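Local coordinates for protein lectin (Lotus tetragonolobus, PDB 2EIG) that probably binds L-fucosyl-containing sugars as a calcium- and manganese-dependent legume lectin of the seed, at residues 102-115 and 195-207. Residues are numbered along the deposited sequence; the frame is centred on the assembly and turned at random.
Sequences LGITDSSNSQNQFV and VLPEKVSVGFSAT
Gln113 reaches with its side chain to the carbonyl of Val195, at the end of helix 192-195 and the loop leading into strand 199-208. CB starts it off past the facing segment rather than at it, with CG anti to the backbone N (chi1 -164°). Gln113 CG then passes 3.0 Å from Val195 O and lies at the fringe of Leu196 CD2. Because the chain stays extended beyond CG, CD follows alongside the same carbonyl and delivers the amide to it. Gln113 NE2 donates a hydrogen bond to Val195 O at 2.6 Å, nearly straight at 162°; the acceptor lies in the amide plane, whereas the donor stands well above the carbonyl plane, 47° out of it. The same nitrogen also packs against Pro197 CD. Next to this bond, Val115 CG2 meets two methyl groups, Val195 CG2 at 3.8 Å and Leu196 CD1 at 3.9 Å, while the other branch tip of Leu196, CD2, lies over the backbone of Phe114. This end of the contact therefore joins the loop entering strand 199-208 to the start of strand 115-120. In the legume lectin fold, a jelly-roll-like β-sandwich, both strands belong to the seven-stranded sheet, flanking strand 81-88, and the 102-114 loop passes over that sheet near the metal sites: Leu102's side chain is about 5 Å from both the calcium and the manganese ions. At the far end, a very short hydrogen bond of 2.5 Å runs from Ser205 OG, anti to its own N, to Leu102 O, and Ile104 CG2 closes on Ser205 CB at 3.7 Å. Thr207 lies against the backbone of Leu102 and Gly103: Thr207 CG2 rests on the peptide, 3.4 Å from Gly103 N, and OG1, which is hydrogen-bonded to Gly99 O, sits beside Leu102 CA.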
loop_
_atom_site.group_PDB
_atom_site.type_symbol
_atom_site.label_atom_id
_atom_site.label_comp_id
_atom_site.label_asym_id
_atom_site.label_seq_id
_atom_site.Cartn_x
_atom_site.Cartn_y
_atom_site.Cartn_z
ATOM N N LEU A 102 18.853 -16.857 -10.291
ATOM C CA LEU A 102 18.216 -17.508 -9.133
ATOM C C LEU A 102 17.322 -18.705 -9.424
ATOM O O LEU A 102 16.608 -19.163 -8.541
ATOM C CB LEU A 102 17.538 -16.469 -8.186
ATOM C CG LEU A 102 18.551 -15.531 -7.496
ATOM C CD1 LEU A 102 17.907 -14.334 -6.811
ATOM C CD2 LEU A 102 19.486 -16.250 -6.452
ATOM N N GLY A 103 17.423 -19.266 -10.621
ATOM C CA GLY A 103 16.604 -20.388 -11.037
ATOM C C GLY A 103 15.155 -19.975 -11.255
ATOM O O GLY A 103 14.289 -20.828 -11.375
ATOM N N ILE A 104 14.893 -18.671 -11.292
ATOM C CA ILE A 104 13.499 -18.171 -11.453
ATOM C C ILE A 104 13.299 -17.333 -12.722
ATOM O O ILE A 104 12.193 -17.191 -13.219
ATOM C CB ILE A 104 12.987 -17.388 -10.223
ATOM C CG1 ILE A 104 13.885 -16.166 -9.900
ATOM C CG2 ILE A 104 12.799 -18.364 -8.995
ATOM C CD1 ILE A 104 13.509 -15.380 -8.650
ATOM N N THR A 105 14.371 -16.783 -13.236
ATOM C CA THR A 105 14.284 -15.897 -14.398
ATOM C C THR A 105 15.047 -16.539 -15.540
ATOM O O THR A 105 16.223 -16.812 -15.402
ATOM C CB THR A 105 14.884 -14.508 -14.055
ATOM O OG1 THR A 105 13.984 -13.822 -13.167
ATOM C CG2 THR A 105 15.121 -13.644 -15.321
ATOM N N ASP A 106 14.365 -16.751 -16.659
ATOM C CA ASP A 106 14.994 -16.982 -17.932
ATOM C C ASP A 106 15.529 -15.622 -18.431
ATOM O O ASP A 106 14.744 -14.722 -18.784
ATOM C CB ASP A 106 13.949 -17.510 -18.907
ATOM C CG ASP A 106 14.499 -17.763 -20.314
ATOM O OD1 ASP A 106 13.809 -18.462 -21.060
ATOM O OD2 ASP A 106 15.585 -17.290 -20.686
ATOM N N SER A 107 16.853 -15.500 -18.472
ATOM C CA SER A 107 17.526 -14.255 -18.778
ATOM C C SER A 107 17.315 -13.796 -20.215
ATOM O O SER A 107 17.519 -12.614 -20.496
ATOM C CB SER A 107 19.040 -14.331 -18.481
ATOM O OG SER A 107 19.702 -15.124 -19.432
ATOM N N SER A 108 16.856 -14.704 -21.085
ATOM C CA SER A 108 16.643 -14.393 -22.505
ATOM C C SER A 108 15.174 -14.183 -22.839
ATOM O O SER A 108 14.781 -14.405 -23.955
ATOM C CB SER A 108 17.163 -15.527 -23.392
ATOM O OG SER A 108 18.534 -15.771 -23.195
ATOM N N ASN A 109 14.405 -13.748 -21.845
ATOM C CA ASN A 109 12.946 -13.631 -21.800
ATOM C C ASN A 109 12.860 -12.711 -20.547
ATOM O O ASN A 109 13.840 -12.680 -19.836
ATOM C CB ASN A 109 12.429 -15.005 -21.444
ATOM C CG ASN A 109 11.025 -15.197 -21.776
ATOM O OD1 ASN A 109 10.271 -15.718 -20.987
ATOM N ND2 ASN A 109 10.650 -14.840 -22.977
ATOM N N SER A 110 11.845 -11.938 -20.188
ATOM C CA SER A 110 10.666 -11.364 -20.882
ATOM C C SER A 110 9.286 -11.826 -20.480
ATOM O O SER A 110 8.426 -11.019 -20.116
ATOM C CB SER A 110 10.752 -11.315 -22.365
ATOM O OG SER A 110 10.139 -10.063 -22.659
ATOM N N GLN A 111 9.044 -13.106 -20.642
ATOM C CA GLN A 111 7.779 -13.686 -20.265
ATOM C C GLN A 111 7.843 -14.159 -18.813
ATOM O O GLN A 111 6.901 -14.804 -18.328
ATOM C CB GLN A 111 7.419 -14.841 -21.213
ATOM C CG GLN A 111 7.085 -14.375 -22.634
ATOM C CD GLN A 111 6.023 -13.290 -22.609
ATOM O OE1 GLN A 111 4.906 -13.608 -22.449
ATOM N NE2 GLN A 111 6.410 -11.988 -22.673
ATOM N N ASN A 112 8.917 -13.846 -18.100
ATOM C CA ASN A 112 9.050 -14.387 -16.744
ATOM C C ASN A 112 7.927 -13.988 -15.847
ATOM O O ASN A 112 7.559 -12.832 -15.785
ATOM C CB ASN A 112 10.375 -14.029 -16.116
ATOM C CG ASN A 112 11.533 -14.635 -16.856
ATOM O OD1 ASN A 112 11.642 -15.860 -16.967
ATOM N ND2 ASN A 112 12.422 -13.781 -17.351
ATOM N N GLN A 113 7.360 -14.973 -15.174
ATOM C CA GLN A 113 6.163 -14.745 -14.434
ATOM C C GLN A 113 6.274 -15.425 -13.052
ATOM O O GLN A 113 6.343 -16.637 -12.962
ATOM C CB GLN A 113 4.993 -15.318 -15.233
ATOM C CG GLN A 113 3.711 -14.781 -14.728
ATOM C CD GLN A 113 2.532 -15.335 -15.456
ATOM O OE1 GLN A 113 2.674 -15.996 -16.472
ATOM N NE2 GLN A 113 1.357 -15.048 -14.953
ATOM N N PHE A 114 6.328 -14.639 -11.997
ATOM C CA PHE A 114 6.571 -15.204 -10.652
ATOM C C PHE A 114 6.550 -14.091 -9.659
ATOM O O PHE A 114 6.707 -12.890 -9.990
ATOM C CB PHE A 114 7.943 -15.963 -10.556
ATOM C CG PHE A 114 9.136 -15.055 -10.715
ATOM C CD1 PHE A 114 9.613 -14.324 -9.627
ATOM C CD2 PHE A 114 9.709 -14.863 -11.961
ATOM C CE1 PHE A 114 10.651 -13.429 -9.783
ATOM C CE2 PHE A 114 10.745 -13.958 -12.140
ATOM C CZ PHE A 114 11.218 -13.245 -11.068
ATOM N N VAL A 115 6.364 -14.483 -8.419
ATOM C CA VAL A 115 6.503 -13.567 -7.311
ATOM C C VAL A 115 7.525 -14.271 -6.433
ATOM O O VAL A 115 7.398 -15.471 -6.167
ATOM C CB VAL A 115 5.149 -13.273 -6.589
ATOM C CG1 VAL A 115 5.374 -12.491 -5.322
ATOM C CG2 VAL A 115 4.173 -12.474 -7.492
ATOM N N VAL A 195 -0.645 -11.004 -11.816
ATOM C CA VAL A 195 0.639 -11.523 -12.260
ATOM C C VAL A 195 0.736 -13.028 -12.333
ATOM O O VAL A 195 1.663 -13.535 -12.915
ATOM C CB VAL A 195 1.814 -10.930 -11.454
ATOM C CG1 VAL A 195 1.989 -9.438 -11.824
ATOM C CG2 VAL A 195 1.607 -11.122 -9.930
ATOM N N LEU A 196 -0.217 -13.755 -11.751
ATOM C CA LEU A 196 -0.053 -15.195 -11.682
ATOM C C LEU A 196 -1.363 -15.883 -12.057
ATOM O O LEU A 196 -2.430 -15.279 -11.902
ATOM C CB LEU A 196 0.339 -15.611 -10.252
ATOM C CG LEU A 196 1.801 -15.391 -9.855
ATOM C CD1 LEU A 196 1.989 -15.541 -8.368
ATOM C CD2 LEU A 196 2.721 -16.309 -10.625
ATOM N N PRO A 197 -1.293 -17.156 -12.509
ATOM C CA PRO A 197 -2.529 -17.882 -12.778
ATOM C C PRO A 197 -3.113 -18.414 -11.502
ATOM O O PRO A 197 -2.573 -18.178 -10.412
ATOM C CB PRO A 197 -2.072 -19.047 -13.708
ATOM C CG PRO A 197 -0.731 -19.353 -13.219
ATOM C CD PRO A 197 -0.116 -17.977 -12.818
ATOM N N GLU A 198 -4.222 -19.134 -11.610
ATOM C CA GLU A 198 -5.023 -19.387 -10.437
ATOM C C GLU A 198 -4.469 -20.543 -9.566
ATOM O O GLU A 198 -4.941 -20.769 -8.471
ATOM C CB GLU A 198 -6.465 -19.634 -10.872
ATOM C CG GLU A 198 -6.615 -20.916 -11.673
ATOM C CD GLU A 198 -7.931 -20.906 -12.448
ATOM O OE1 GLU A 198 -8.889 -21.546 -11.961
ATOM O OE2 GLU A 198 -7.998 -20.233 -13.503
ATOM N N LYS A 199 -3.485 -21.272 -10.092
ATOM C CA LYS A 199 -2.844 -22.364 -9.358
ATOM C C LYS A 199 -1.370 -22.076 -9.493
ATOM O O LYS A 199 -0.917 -21.713 -10.554
ATOM C CB LYS A 199 -3.148 -23.767 -9.944
ATOM C CG LYS A 199 -4.598 -24.237 -9.763
ATOM C CD LYS A 199 -4.772 -25.597 -10.423
ATOM C CE LYS A 199 -6.268 -25.892 -10.670
ATOM N NZ LYS A 199 -7.135 -25.402 -9.535
ATOM N N VAL A 200 -0.646 -22.145 -8.389
ATOM C CA VAL A 200 0.785 -21.898 -8.423
ATOM C C VAL A 200 1.531 -22.967 -7.634
ATOM O O VAL A 200 0.946 -23.709 -6.860
ATOM C CB VAL A 200 1.137 -20.461 -7.904
ATOM C CG1 VAL A 200 0.510 -19.381 -8.796
ATOM C CG2 VAL A 200 0.694 -20.255 -6.453
ATOM N N SER A 201 2.834 -23.060 -7.865
ATOM C CA SER A 201 3.667 -23.741 -6.924
ATOM C C SER A 201 4.039 -22.697 -5.914
ATOM O O SER A 201 4.036 -21.477 -6.194
ATOM C CB SER A 201 4.897 -24.319 -7.611
ATOM O OG SER A 201 5.638 -23.271 -8.241
ATOM N N VAL A 202 4.257 -23.188 -4.697
ATOM C CA VAL A 202 5.005 -22.443 -3.677
ATOM C C VAL A 202 6.200 -23.292 -3.399
ATOM O O VAL A 202 6.136 -24.558 -3.461
ATOM C CB VAL A 202 4.178 -22.153 -2.381
ATOM C CG1 VAL A 202 3.010 -21.280 -2.761
ATOM C CG2 VAL A 202 3.666 -23.491 -1.706
ATOM N N GLY A 203 7.292 -22.607 -3.100
ATOM C CA GLY A 203 8.520 -23.264 -2.788
ATOM C C GLY A 203 9.731 -22.380 -2.940
ATOM O O GLY A 203 9.686 -21.155 -2.816
ATOM N N PHE A 204 10.853 -23.036 -3.169
ATOM C CA PHE A 204 12.134 -22.362 -3.107
ATOM C C PHE A 204 12.920 -22.645 -4.347
ATOM O O PHE A 204 12.797 -23.709 -4.939
ATOM C CB PHE A 204 12.942 -22.848 -1.897
ATOM C CG PHE A 204 12.232 -22.678 -0.602
ATOM C CD1 PHE A 204 11.488 -23.742 -0.060
ATOM C CD2 PHE A 204 12.300 -21.454 0.101
ATOM C CE1 PHE A 204 10.828 -23.581 1.152
ATOM C CE2 PHE A 204 11.625 -21.301 1.334
ATOM C CZ PHE A 204 10.894 -22.385 1.848
ATOM N N SER A 205 13.734 -21.667 -4.721
ATOM C CA SER A 205 14.694 -21.830 -5.754
ATOM C C SER A 205 16.003 -21.267 -5.247
ATOM O O SER A 205 16.028 -20.240 -4.558
ATOM C CB SER A 205 14.242 -21.070 -7.012
ATOM O OG SER A 205 15.233 -21.173 -7.981
ATOM N N ALA A 206 17.089 -21.928 -5.610
ATOM C CA ALA A 206 18.417 -21.499 -5.183
ATOM C C ALA A 206 19.441 -21.839 -6.233
ATOM O O ALA A 206 19.298 -22.815 -6.927
ATOM C CB ALA A 206 18.776 -22.160 -3.854
ATOM N N THR A 207 20.473 -21.010 -6.379
ATOM C CA THR A 207 21.509 -21.258 -7.344
ATOM C C THR A 207 22.851 -20.922 -6.710
ATOM O O THR A 207 22.937 -20.180 -5.750
ATOM C CB THR A 207 21.413 -20.338 -8.609
ATOM O OG1 THR A 207 21.271 -18.980 -8.160
ATOM C CG2 THR A 207 20.261 -20.744 -9.498
#